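Local coordinates for protein ribosomal RNA small subunit methyltransferase E (Legionella pneumophila, PDB 5O95) that probably methylates the N3 position of a specific uridine in 16S ribosomal RNA, using S-adenosyl-L-methionine as methyl donor, at residues M97-S102 with N136-A141; L105-I110 with Q149-R154; L172-A177 with L218-R223; I83-A88 with V192-G197; F53-E58 with V65-A70. All blocks are in the same frame, centred on the assembly; numbering follows the deposited sequence. Where two conformers were deposited one is given.

Interaction 1: M97-S102 with N136-A141; sequences MVMQKS and NIIIGA
Gln100 meets Ile137 both directly and through a water, and its amide is tethered lightly at both ends: a water lies 3.3 Å from Gln100 NE2, accepts its hydrogen and donates in turn to Ile137 O, while Gln100 OE1 takes a weak bond from Lys101 NZ. Lys101 NZ has firmer partners in the second subunit, a salt bridge to Glu228 and a hydrogen bond to Thr229 of that chain. The Gln100 chain runs extended (chi2 -178°), which carries the amide beyond the apolar contacts near its base, where Gln100 CB sits 3.7 Å from Ile137 CG2. One turn further along the partner helix, Ala141 CB rests 3.5 Å from Gln100 O, a small side chain set directly against the backbone. On the other flank Met99 bends at chi2 (-70°), which brings its sulfur across the Ile138 side chain, Met99 SD to Ile138 CD1 3.7 Å. Met99 CB also faces Ile137 CG2, at 4.0 Å. The axes of the two short helical segments approach to 8.2 Å at an angle of 30°. Met99 and Ile138 both continue onto Ile110 of strand 109-114, so the two near-parallel helices pack on the central parallel sheet, the layered alpha/beta architecture of SPOUT methyltransferases.

Interaction 2: L105-I110 with Q149-R154; sequences LGVACI and QIPELR
Cys109 and Ile110 of strand 109-114 pair in parallel with Glu152 and Leu153 of strand 152-158, the two strands of a beta-alpha-beta unit connected by helix 124-145. Both backbone polar atoms of Ile110 are used: Ile110 N gives to Glu152 O at 2.8 Å, and Ile110 O receives Arg154 N along a nearly straight line (174° at the hydrogen). Just before the pairing, Val107 turns CG1 into the slot between its own N and carbonyl carbon (chi1 78°) and crosses the Pro151 ring at about a right angle, Val107 CG1 to Pro151 CB 4.1 Å. On the opposite face of the sheet from Ile110, Glu152 stretches out fully while Arg154 folds back at chi2 (-91°) towards it; the result is a salt bridge, Arg154 NE to Glu152 OE2 2.8 Å. The guanidinium offers its edge, but the carboxylate oxygen is met from above its own plane, a less regular pairing than a side-on grip. In the one of its two conformers described, Cys109 fills the angle between these two chains: its sulfur lies over one face of the guanidinium, with Cys109 SG 3.5 Å from Arg154 CG.

Interaction 3: L172-A177 with L218-R223; sequences LILHPA and LSLGPR
Leu174 and Leu220, both seen to contact S-adenosyl-L-methionine in a structure of this protein, touch within the cofactor site, Leu174 at the end of strand 170-174 and Leu220 in the loop that follows strand 216-218; no cofactor is bound to this chain here. As in other SPOUT enzymes, this region of the chain probably belongs to the deep trefoil knot whose loops form the cofactor pocket. In the conformer given, one of two deposited, Leu174 crosses Leu220 at about a right angle, Leu174 CD2 to Leu220 CD1 3.6 Å. In this conformer the same methyl also leans on the carbonyl of Leu218 and packs on the Leu218 side chain. Leu218, with CG opposite its backbone N (chi1 178°), spreads between two residues of the other strand: Leu174 on one side and Leu172 on the other, where Leu218 CD2 lies 4.2 Å from Leu172 CD1. The pairing of the backbones is short. Leu218 N gives a good bond to Ile173 O, 2.8 Å, whereas His175 N reaches Leu218 O only weakly, at 3.4 Å, as the strands separate. Beyond this point the 218-223 chain leaves the sheet; Gly221, at positive phi, and Arg223 also belong to the cofactor site, and Arg223 extends to the second subunit, where it bridges to Asp244 of that chain. Helix 227-242 covers the leucine cluster, with Ala230 on Leu174 and Thr233 and Ala234 on Leu220, while Ile173 on the reverse face meets Thr210 of helix 204-212 and strand 191-196 flanks Leu172 and Leu174.

Interaction 4: I83-A88 with V192-G197; sequences IHLAQA and VALIIG
Ile83 and Val192 lie side by side and point the same way, pressed together until Ile83 CG1 and Val192 CG1 are 3.5 Å apart, tighter than a usual methylene-methyl contact. A chi1 of 54° at Val192 turns its CG1 towards Ile83. Further along the same face Leu85 reaches past its direct neighbour Leu194 to Ile196, Leu85 CD1 to Ile196 CG1 3.6 Å. Gln87 then bends at chi2 (72°) and folds its amide onto the same isoleucine, Gln87 OE1 to Ile196 CB 3.4 Å; this oxygen is buried by the contact and has no polar partner in the model. At the end, Ala88 CB rests against the backbone of Gly197, 3.6 Å from Gly197 C. Five backbone bonds in succession, from His84 N to Val192 O (2.8 Å) through to Ala88 N to Ile196 O (2.9 Å), fix the two strands in parallel, 82-88 and 191-196 being the middle pair of the six-stranded sheet in the SPOUT methyltransferase domain. Gly197, at the C-terminal end where the cofactor site lies, is seen to contact S-adenosyl-L-methionine in a structure of this protein. Helix 227-242 covers the Ile83, Leu85 and Gln87 face, through Leu235 and Gln239 on Ile83, Ala234 on Leu194 and Ala231 on Gln87. On the reverse face the His84 ring is fixed through both nitrogens, NE2 to Thr111 and ND1 to Glu168, and meets Phe162 of helix 159-165 edge-to-face; Phe162 also packs on Ala86 and Ile195.

Interaction 5: F53-E58 with V65-A70; sequences FTASIE and VFVRIA
Arg68 lays the NE side of its guanidinium along the carboxylate of Glu58 in a side-on, two-nitrogen salt bridge: Arg68 NE to Glu58 OE2 is 2.9 Å and Arg68 NH2 to Glu58 OE1 is 3.0 Å. Both oxygens lie near the guanidinium plane, and Glu58 OE1 uses its syn lone pair; the two flat groups are turned 30° against each other. Glu58 stays extended while Arg68 bends at chi2 (66°) and again at chi3, which turns NE and NH2 toward the Glu58 carboxylate. The third nitrogen, NH1, is bonded to Gly18 O, so the guanidinium is held from more than one direction. Nearby a water connects Ser56 OG with Arg68 O, 2.7 Å from each. Beneath the polar face, Arg68 N and Ser56 N exchange bonds with the opposite carbonyls, and Ala70 N to Thr54 O, 2.7 Å, closes one end. The other face is apolar: Ala55 CB meets Val67 CG2 at 4.0 Å and Ile69 CD1 at 4.1 Å, and Ile57 reaches Val65. At the far end the Phe53 ring presents its edge to Ile69 CG2. Leu45 of strand 42-46 and Leu21 and Leu23 cover this side. The short strand segments run antiparallel, their axes at 142°, and form the hairpin of strands 51-61 and 64-74 in the mixed sheet of the PUA domain, the N-terminal module of RsmE-type methyltransferases.

How the interactions relate
Interactions 2, 4 and 3 follow one another across the parallel sheet of the methyltransferase domain. The centres of interactions 2 and 4 lie about 11 Å apart, and those of interactions 3 and 4 about 13 Å. Backbone bonds such as Leu85 N to Cys109 O (2.9 Å) and Leu172 N to Ala193 O (2.8 Å) link them. Interaction 1 packs against this sheet, its centre about 9 Å from that of interaction 2, with Val98 on Leu85 and Gln87. Interactions 3 and 4 share the cofactor site, Leu174 and Gly197 being among its residues; Leu174 CD1 and Ile196 CD1 are 3.5 Å apart in the conformer given. Interaction 5 belongs to the separate PUA domain, with its centre about 48 Å from that of interaction 3.

Interaction 1: M97-S102 with N136-A141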
# COMPACT_ATOMS: atom_id res chain seq x y z
N MET B 97 3.52 -8.38 3.72
CA MET B 97 3.37 -7.12 2.98
C MET B 97 3.56 -5.93 3.91
O MET B 97 4.27 -4.97 3.56
CB MET B 97 1.98 -7.11 2.33
CG MET B 97 1.87 -6.24 1.12
SD MET B 97 0.48 -5.14 1.33
CE MET B 97 1.11 -4.16 2.67
N VAL B 98 2.98 -5.99 5.10
CA VAL B 98 3.10 -4.89 6.06
C VAL B 98 4.55 -4.70 6.47
O VAL B 98 5.01 -3.56 6.61
CB VAL B 98 2.21 -5.12 7.29
CG1 VAL B 98 2.49 -4.10 8.36
CG2 VAL B 98 0.73 -5.06 6.88
N MET B 99 5.27 -5.80 6.74
CA MET B 99 6.69 -5.70 7.07
C MET B 99 7.45 -4.96 5.98
O MET B 99 8.26 -4.07 6.27
CB MET B 99 7.28 -7.10 7.27
CG MET B 99 6.75 -7.84 8.49
SD MET B 99 7.32 -7.10 10.03
CE MET B 99 6.17 -7.87 11.19
N GLN B 100 7.24 -5.34 4.72
CA GLN B 100 8.00 -4.72 3.63
C GLN B 100 7.64 -3.25 3.47
O GLN B 100 8.52 -2.37 3.43
CB GLN B 100 7.77 -5.49 2.33
CG GLN B 100 8.41 -4.83 1.13
CD GLN B 100 8.13 -5.57 -0.16
OE1 GLN B 100 7.15 -5.28 -0.85
NE2 GLN B 100 8.99 -6.52 -0.50
N LYS B 101 6.35 -2.95 3.39
CA LYS B 101 5.95 -1.59 3.08
C LYS B 101 6.11 -0.64 4.26
O LYS B 101 6.31 0.56 4.04
CB LYS B 101 4.51 -1.62 2.53
CG LYS B 101 4.47 -2.39 1.18
CD LYS B 101 3.28 -2.13 0.32
CE LYS B 101 3.43 -2.93 -0.97
NZ LYS B 101 4.83 -2.86 -1.51
N SER B 102 5.99 -1.13 5.50
CA SER B 102 6.18 -0.23 6.63
C SER B 102 7.64 0.20 6.71
O SER B 102 7.94 1.36 7.03
CB SER B 102 5.69 -0.85 7.93
OG SER B 102 6.49 -1.96 8.30
N ASN B 136 14.10 -10.73 7.78
CA ASN B 136 14.74 -10.73 6.47
C ASN B 136 13.96 -9.89 5.46
O ASN B 136 14.57 -9.24 4.61
CB ASN B 136 15.07 -12.15 6.00
CG ASN B 136 16.29 -12.73 6.73
OD1 ASN B 136 17.10 -11.97 7.27
ND2 ASN B 136 16.44 -14.05 6.71
N ILE B 137 12.63 -9.86 5.55
CA ILE B 137 11.85 -9.00 4.66
C ILE B 137 12.13 -7.53 4.94
O ILE B 137 12.24 -6.71 4.01
CB ILE B 137 10.36 -9.33 4.83
CG1 ILE B 137 10.11 -10.68 4.21
CG2 ILE B 137 9.47 -8.26 4.19
CD1 ILE B 137 8.75 -11.28 4.61
N ILE B 138 12.24 -7.16 6.22
CA ILE B 138 12.55 -5.78 6.56
C ILE B 138 13.93 -5.40 6.05
O ILE B 138 14.12 -4.32 5.47
CB ILE B 138 12.44 -5.58 8.08
CG1 ILE B 138 10.97 -5.75 8.52
CG2 ILE B 138 13.05 -4.28 8.51
CD1 ILE B 138 10.84 -5.85 10.01
N ILE B 139 14.91 -6.29 6.23
CA ILE B 139 16.26 -5.99 5.74
C ILE B 139 16.25 -5.81 4.23
O ILE B 139 16.83 -4.85 3.69
CB ILE B 139 17.25 -7.09 6.17
CG1 ILE B 139 17.54 -6.95 7.66
CG2 ILE B 139 18.58 -6.92 5.44
CD1 ILE B 139 18.22 -8.19 8.30
N GLY B 140 15.54 -6.71 3.53
CA GLY B 140 15.43 -6.59 2.09
C GLY B 140 14.79 -5.28 1.68
O GLY B 140 15.20 -4.66 0.70
N ALA B 141 13.78 -4.84 2.43
CA ALA B 141 13.11 -3.59 2.10
C ALA B 141 14.02 -2.38 2.34
O ALA B 141 13.96 -1.40 1.60
CB ALA B 141 11.80 -3.47 2.89
O HOH W 1 11.58 -7.26 1.37

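Interaction 2: L105-I110 with Q149-R154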
# COMPACT_ATOMS: atom_id res chain seq x y z
N LEU B 105 8.07 2.92 4.29
CA LEU B 105 7.47 4.14 4.82
C LEU B 105 8.19 4.66 6.05
O LEU B 105 7.67 5.57 6.71
CB LEU B 105 5.96 3.94 5.10
CG LEU B 105 5.03 4.35 3.97
CD1 LEU B 105 5.17 5.86 3.71
CD2 LEU B 105 5.35 3.61 2.70
N GLY B 106 9.38 4.13 6.35
CA GLY B 106 10.20 4.67 7.41
C GLY B 106 9.81 4.32 8.83
O GLY B 106 10.25 4.99 9.76
N VAL B 107 8.98 3.29 9.02
CA VAL B 107 8.56 2.94 10.37
C VAL B 107 9.82 2.72 11.21
O VAL B 107 10.83 2.21 10.73
CB VAL B 107 7.66 1.69 10.31
CG1 VAL B 107 8.51 0.42 10.11
CG2 VAL B 107 6.78 1.58 11.56
N ALA B 108 9.75 3.13 12.48
CA ALA B 108 10.89 3.00 13.38
C ALA B 108 10.89 1.67 14.11
O ALA B 108 11.96 1.12 14.38
CB ALA B 108 10.87 4.14 14.40
N CYS B 109 9.71 1.14 14.42
CA CYS B 109 9.57 -0.05 15.26
C CYS B 109 8.28 -0.74 14.87
O CYS B 109 7.28 -0.08 14.59
CB CYS B 109 9.42 0.36 16.73
SG CYS B 109 9.71 -1.00 17.89
N ILE B 110 8.29 -2.07 14.88
CA ILE B 110 7.12 -2.88 14.53
C ILE B 110 6.93 -3.94 15.61
O ILE B 110 7.87 -4.69 15.88
CB ILE B 110 7.28 -3.58 13.17
CG1 ILE B 110 7.64 -2.59 12.07
CG2 ILE B 110 5.97 -4.31 12.81
CD1 ILE B 110 8.27 -3.25 10.87
N GLN B 149 19.43 2.05 8.27
CA GLN B 149 19.16 1.64 9.63
C GLN B 149 17.96 0.72 9.51
O GLN B 149 17.04 1.02 8.74
CB GLN B 149 18.80 2.86 10.47
CG GLN B 149 18.55 2.58 11.93
CD GLN B 149 18.39 3.86 12.75
OE1 GLN B 149 18.95 4.92 12.42
NE2 GLN B 149 17.63 3.77 13.83
N ILE B 150 17.98 -0.39 10.24
CA ILE B 150 16.92 -1.39 10.18
C ILE B 150 15.88 -1.06 11.25
O ILE B 150 16.25 -0.84 12.40
CB ILE B 150 17.49 -2.79 10.46
CG1 ILE B 150 18.75 -3.05 9.63
CG2 ILE B 150 16.38 -3.85 10.24
CD1 ILE B 150 18.54 -2.98 8.14
N PRO B 151 14.58 -1.03 10.92
CA PRO B 151 13.55 -0.84 11.95
C PRO B 151 13.69 -1.91 13.02
O PRO B 151 14.10 -3.04 12.75
CB PRO B 151 12.22 -1.03 11.19
CG PRO B 151 12.53 -1.09 9.75
CD PRO B 151 14.04 -1.16 9.56
N GLU B 152 13.33 -1.54 14.25
CA GLU B 152 13.27 -2.52 15.33
C GLU B 152 12.06 -3.42 15.12
O GLU B 152 10.94 -2.95 14.92
CB GLU B 152 13.17 -1.80 16.67
CG GLU B 152 13.20 -2.73 17.88
CD GLU B 152 13.18 -1.98 19.21
OE1 GLU B 152 13.14 -0.73 19.19
OE2 GLU B 152 13.21 -2.64 20.26
N LEU B 153 12.28 -4.74 15.16
CA LEU B 153 11.20 -5.71 15.09
C LEU B 153 11.10 -6.30 16.49
O LEU B 153 12.04 -6.94 16.97
CB LEU B 153 11.48 -6.78 14.04
CG LEU B 153 10.50 -7.97 14.00
CD1 LEU B 153 9.09 -7.50 13.74
CD2 LEU B 153 10.92 -8.97 12.93
N ARG B 154 10.00 -6.01 17.16
CA ARG B 154 9.80 -6.44 18.53
C ARG B 154 9.13 -7.80 18.58
O ARG B 154 8.45 -8.22 17.64
CB ARG B 154 8.94 -5.43 19.28
CG ARG B 154 9.60 -4.08 19.49
CD ARG B 154 10.34 -4.03 20.80
NE ARG B 154 10.59 -2.66 21.22
CZ ARG B 154 9.78 -1.96 22.00
NH1 ARG B 154 8.66 -2.50 22.46
NH2 ARG B 154 10.08 -0.71 22.33

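Interaction 3: L172-A177 with L218-R223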
# COMPACT_ATOMS: atom_id res chain seq x y z
N LEU B 172 -2.12 6.42 19.19
CA LEU B 172 -3.30 6.37 18.34
C LEU B 172 -3.73 4.93 18.10
O LEU B 172 -2.91 4.00 18.08
CB LEU B 172 -3.02 7.02 16.99
CG LEU B 172 -2.56 8.47 17.07
CD1 LEU B 172 -2.13 8.92 15.67
CD2 LEU B 172 -3.66 9.36 17.60
N ILE B 173 -5.03 4.74 17.89
CA ILE B 173 -5.56 3.44 17.54
C ILE B 173 -6.56 3.64 16.41
O ILE B 173 -7.39 4.55 16.46
CB ILE B 173 -6.19 2.74 18.76
CG1 ILE B 173 -6.76 1.37 18.40
CG2 ILE B 173 -7.21 3.66 19.45
CD1 ILE B 173 -7.07 0.53 19.63
N LEU B 174 -6.45 2.82 15.36
CA LEU B 174 -7.41 2.85 14.27
C LEU B 174 -8.70 2.21 14.74
O LEU B 174 -8.82 0.98 14.80
CB LEU B 174 -6.87 2.14 13.04
CG LEU B 174 -5.97 2.97 12.13
CD1 LEU B 174 -5.57 2.15 10.93
CD2 LEU B 174 -6.71 4.23 11.69
N HIS B 175 -9.69 3.04 15.08
CA HIS B 175 -10.97 2.54 15.56
C HIS B 175 -12.01 3.63 15.33
O HIS B 175 -11.73 4.80 15.59
CB HIS B 175 -10.91 2.18 17.04
CG HIS B 175 -12.12 1.43 17.53
ND1 HIS B 175 -13.02 1.96 18.42
CD2 HIS B 175 -12.58 0.19 17.22
CE1 HIS B 175 -13.98 1.09 18.65
NE2 HIS B 175 -13.74 0.00 17.94
N PRO B 176 -13.21 3.28 14.88
CA PRO B 176 -14.16 4.30 14.43
C PRO B 176 -14.84 5.07 15.56
O PRO B 176 -15.11 6.27 15.40
CB PRO B 176 -15.19 3.50 13.62
CG PRO B 176 -14.53 2.20 13.31
CD PRO B 176 -13.62 1.92 14.47
N ALA B 177 -15.13 4.41 16.68
CA ALA B 177 -15.92 5.03 17.74
C ALA B 177 -15.22 6.27 18.28
O ALA B 177 -14.07 6.20 18.74
CB ALA B 177 -16.19 4.03 18.86
N LEU B 218 -8.34 7.04 15.76
CA LEU B 218 -8.05 7.69 14.49
C LEU B 218 -8.92 7.08 13.40
O LEU B 218 -9.11 5.86 13.36
CB LEU B 218 -6.58 7.47 14.14
CG LEU B 218 -6.09 8.04 12.82
CD1 LEU B 218 -6.16 9.56 12.86
CD2 LEU B 218 -4.65 7.59 12.57
N SER B 219 -9.45 7.92 12.52
CA SER B 219 -10.14 7.46 11.33
C SER B 219 -9.26 7.68 10.11
O SER B 219 -8.34 8.51 10.12
CB SER B 219 -11.46 8.20 11.13
OG SER B 219 -11.25 9.61 11.02
N LEU B 220 -9.57 6.93 9.04
CA LEU B 220 -8.89 7.06 7.76
C LEU B 220 -9.91 6.93 6.62
O LEU B 220 -9.78 6.09 5.73
CB LEU B 220 -7.75 6.05 7.61
CG LEU B 220 -6.51 6.28 8.48
CD1 LEU B 220 -5.56 5.09 8.37
CD2 LEU B 220 -5.78 7.59 8.13
N GLY B 221 -10.93 7.79 6.66
CA GLY B 221 -11.94 7.84 5.62
C GLY B 221 -13.14 6.93 5.83
O GLY B 221 -13.20 6.13 6.76
N PRO B 222 -14.13 7.05 4.94
CA PRO B 222 -15.39 6.32 5.11
C PRO B 222 -15.41 4.93 4.50
O PRO B 222 -16.42 4.23 4.66
CB PRO B 222 -16.36 7.23 4.37
CG PRO B 222 -15.57 7.70 3.22
CD PRO B 222 -14.17 7.97 3.78
N ARG B 223 -14.34 4.50 3.83
CA ARG B 223 -14.27 3.20 3.19
C ARG B 223 -13.49 2.25 4.08
O ARG B 223 -12.45 2.62 4.64
CB ARG B 223 -13.59 3.32 1.82
CG ARG B 223 -14.37 4.25 0.90
CD ARG B 223 -13.59 4.62 -0.36
NE ARG B 223 -12.48 5.52 0.00
CZ ARG B 223 -12.62 6.83 0.22
NH1 ARG B 223 -13.78 7.45 0.07
NH2 ARG B 223 -11.55 7.52 0.58

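Interaction 4: I83-A88 with V192-G197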
# COMPACT_ATOMS: atom_id res chain seq x y z
N ILE B 83 7.70 6.25 14.29
CA ILE B 83 6.41 5.58 14.42
C ILE B 83 6.67 4.16 14.89
O ILE B 83 7.50 3.45 14.31
CB ILE B 83 5.66 5.56 13.09
CG1 ILE B 83 5.54 6.99 12.53
CG2 ILE B 83 4.30 4.90 13.27
CD1 ILE B 83 4.89 7.04 11.15
N HIS B 84 5.97 3.76 15.95
CA HIS B 84 5.96 2.38 16.42
C HIS B 84 4.60 1.80 16.04
O HIS B 84 3.58 2.17 16.63
CB HIS B 84 6.15 2.33 17.93
CG HIS B 84 6.23 0.94 18.47
ND1 HIS B 84 6.47 0.68 19.80
CD2 HIS B 84 6.10 -0.27 17.87
CE1 HIS B 84 6.50 -0.63 20.00
NE2 HIS B 84 6.27 -1.23 18.85
N LEU B 85 4.60 0.91 15.04
CA LEU B 85 3.40 0.27 14.53
C LEU B 85 3.18 -1.04 15.27
O LEU B 85 4.09 -1.87 15.33
CB LEU B 85 3.60 -0.07 13.05
CG LEU B 85 2.47 -0.93 12.48
CD1 LEU B 85 1.09 -0.23 12.55
CD2 LEU B 85 2.81 -1.35 11.04
N ALA B 86 1.97 -1.22 15.80
CA ALA B 86 1.57 -2.48 16.42
C ALA B 86 0.50 -3.04 15.50
O ALA B 86 -0.59 -2.48 15.40
CB ALA B 86 1.02 -2.25 17.83
N GLN B 87 0.85 -4.09 14.75
CA GLN B 87 0.01 -4.60 13.67
C GLN B 87 -0.55 -5.94 14.12
O GLN B 87 0.22 -6.87 14.38
CB GLN B 87 0.84 -4.79 12.39
CG GLN B 87 0.03 -5.31 11.20
CD GLN B 87 -0.91 -4.26 10.62
OE1 GLN B 87 -0.73 -3.07 10.84
NE2 GLN B 87 -1.94 -4.70 9.89
N ALA B 88 -1.87 -6.05 14.17
CA ALA B 88 -2.48 -7.31 14.59
C ALA B 88 -2.13 -8.41 13.60
O ALA B 88 -2.10 -8.19 12.39
CB ALA B 88 -3.99 -7.14 14.70
N VAL B 192 5.31 8.30 17.84
CA VAL B 192 3.89 7.97 17.84
C VAL B 192 3.77 6.46 17.88
O VAL B 192 4.51 5.75 17.20
CB VAL B 192 3.17 8.61 16.63
CG1 VAL B 192 3.84 8.22 15.33
CG2 VAL B 192 1.69 8.22 16.60
N ALA B 193 2.84 5.97 18.71
CA ALA B 193 2.46 4.56 18.72
C ALA B 193 1.13 4.46 18.00
O ALA B 193 0.23 5.27 18.23
CB ALA B 193 2.33 4.03 20.15
N LEU B 194 1.03 3.51 17.08
CA LEU B 194 -0.18 3.31 16.29
C LEU B 194 -0.58 1.85 16.36
O LEU B 194 0.20 0.97 15.96
CB LEU B 194 0.08 3.68 14.82
CG LEU B 194 -1.02 3.36 13.82
CD1 LEU B 194 -2.23 4.24 14.08
CD2 LEU B 194 -0.46 3.55 12.41
N ILE B 195 -1.79 1.60 16.84
CA ILE B 195 -2.37 0.26 16.91
C ILE B 195 -3.29 0.07 15.71
O ILE B 195 -4.26 0.83 15.54
CB ILE B 195 -3.15 0.05 18.21
CG1 ILE B 195 -2.21 0.14 19.41
CG2 ILE B 195 -3.84 -1.32 18.19
CD1 ILE B 195 -2.90 0.01 20.73
N ILE B 196 -3.01 -0.94 14.89
CA ILE B 196 -3.92 -1.39 13.85
C ILE B 196 -4.42 -2.76 14.26
O ILE B 196 -3.62 -3.69 14.41
CB ILE B 196 -3.21 -1.48 12.50
CG1 ILE B 196 -2.51 -0.15 12.24
CG2 ILE B 196 -4.18 -1.91 11.39
CD1 ILE B 196 -2.61 0.32 10.87
N GLY B 197 -5.73 -2.87 14.47
CA GLY B 197 -6.33 -4.13 14.87
C GLY B 197 -6.67 -5.02 13.69
O GLY B 197 -6.41 -4.70 12.53

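Interaction 5: F53-E58 with V65-A70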
# COMPACT_ATOMS: atom_id res chain seq x y z
N PHE B 53 29.02 1.82 2.40
CA PHE B 53 30.37 1.42 2.02
C PHE B 53 30.36 1.15 0.53
O PHE B 53 29.69 0.22 0.06
CB PHE B 53 30.78 0.18 2.82
CG PHE B 53 30.74 0.40 4.31
CD1 PHE B 53 29.54 0.22 5.01
CD2 PHE B 53 31.89 0.77 5.00
CE1 PHE B 53 29.48 0.45 6.37
CE2 PHE B 53 31.85 1.01 6.36
CZ PHE B 53 30.64 0.83 7.06
N THR B 54 31.07 1.96 -0.23
CA THR B 54 31.16 1.73 -1.67
C THR B 54 32.17 0.62 -1.89
O THR B 54 33.30 0.70 -1.41
CB THR B 54 31.59 3.01 -2.38
OG1 THR B 54 30.62 4.03 -2.14
CG2 THR B 54 31.68 2.77 -3.89
N ALA B 55 31.75 -0.42 -2.60
CA ALA B 55 32.56 -1.62 -2.69
C ALA B 55 32.49 -2.16 -4.11
O ALA B 55 31.61 -1.81 -4.90
CB ALA B 55 32.12 -2.71 -1.70
N SER B 56 33.44 -3.02 -4.43
CA SER B 56 33.42 -3.73 -5.69
C SER B 56 33.76 -5.18 -5.44
O SER B 56 34.45 -5.53 -4.47
CB SER B 56 34.37 -3.13 -6.71
OG SER B 56 35.69 -3.21 -6.22
N ILE B 57 33.25 -6.04 -6.31
CA ILE B 57 33.45 -7.47 -6.15
C ILE B 57 34.84 -7.82 -6.64
O ILE B 57 35.16 -7.62 -7.82
CB ILE B 57 32.37 -8.27 -6.89
CG1 ILE B 57 31.00 -7.94 -6.27
CG2 ILE B 57 32.68 -9.75 -6.80
CD1 ILE B 57 29.86 -8.80 -6.78
N GLU B 58 35.68 -8.30 -5.73
CA GLU B 58 37.05 -8.63 -6.09
C GLU B 58 37.20 -10.07 -6.53
O GLU B 58 38.03 -10.38 -7.38
CB GLU B 58 37.99 -8.35 -4.91
CG GLU B 58 39.46 -8.32 -5.30
CD GLU B 58 40.33 -7.70 -4.22
OE1 GLU B 58 40.98 -8.47 -3.48
OE2 GLU B 58 40.36 -6.46 -4.13
N VAL B 65 31.78 -14.55 -1.75
CA VAL B 65 31.97 -13.28 -2.44
C VAL B 65 32.89 -12.42 -1.58
O VAL B 65 32.57 -12.14 -0.42
CB VAL B 65 30.64 -12.56 -2.69
CG1 VAL B 65 30.89 -11.27 -3.45
CG2 VAL B 65 29.67 -13.47 -3.48
N PHE B 66 34.02 -11.99 -2.16
CA PHE B 66 34.96 -11.08 -1.51
C PHE B 66 34.86 -9.70 -2.16
O PHE B 66 35.02 -9.57 -3.37
CB PHE B 66 36.39 -11.60 -1.62
CG PHE B 66 36.60 -12.91 -0.93
CD1 PHE B 66 36.35 -14.10 -1.60
CD2 PHE B 66 37.02 -12.96 0.39
CE1 PHE B 66 36.53 -15.32 -0.96
CE2 PHE B 66 37.22 -14.18 1.03
CZ PHE B 66 36.96 -15.35 0.36
N VAL B 67 34.61 -8.68 -1.35
CA VAL B 67 34.44 -7.32 -1.87
C VAL B 67 35.50 -6.41 -1.28
O VAL B 67 35.90 -6.56 -0.12
CB VAL B 67 33.01 -6.76 -1.64
CG1 VAL B 67 31.98 -7.78 -2.10
CG2 VAL B 67 32.80 -6.34 -0.19
N ARG B 68 35.94 -5.46 -2.08
CA ARG B 68 36.95 -4.50 -1.66
C ARG B 68 36.24 -3.19 -1.34
O ARG B 68 35.55 -2.63 -2.20
CB ARG B 68 38.00 -4.33 -2.77
CG ARG B 68 39.13 -3.36 -2.41
CD ARG B 68 40.00 -3.89 -1.26
NE ARG B 68 40.66 -5.15 -1.59
CZ ARG B 68 41.56 -5.75 -0.82
NH1 ARG B 68 41.89 -5.20 0.34
NH2 ARG B 68 42.12 -6.89 -1.20
N ILE B 69 36.35 -2.75 -0.09
CA ILE B 69 35.74 -1.51 0.36
C ILE B 69 36.58 -0.35 -0.16
O ILE B 69 37.77 -0.24 0.17
CB ILE B 69 35.65 -1.45 1.89
CG1 ILE B 69 35.03 -2.71 2.48
CG2 ILE B 69 34.91 -0.18 2.31
CD1 ILE B 69 33.62 -2.89 2.14
N ALA B 70 35.98 0.52 -0.97
CA ALA B 70 36.71 1.67 -1.49
C ALA B 70 36.53 2.92 -0.63
O ALA B 70 37.48 3.68 -0.44
CB ALA B 70 36.25 1.98 -2.92
O HOH W 2 36.24 -1.28 -4.48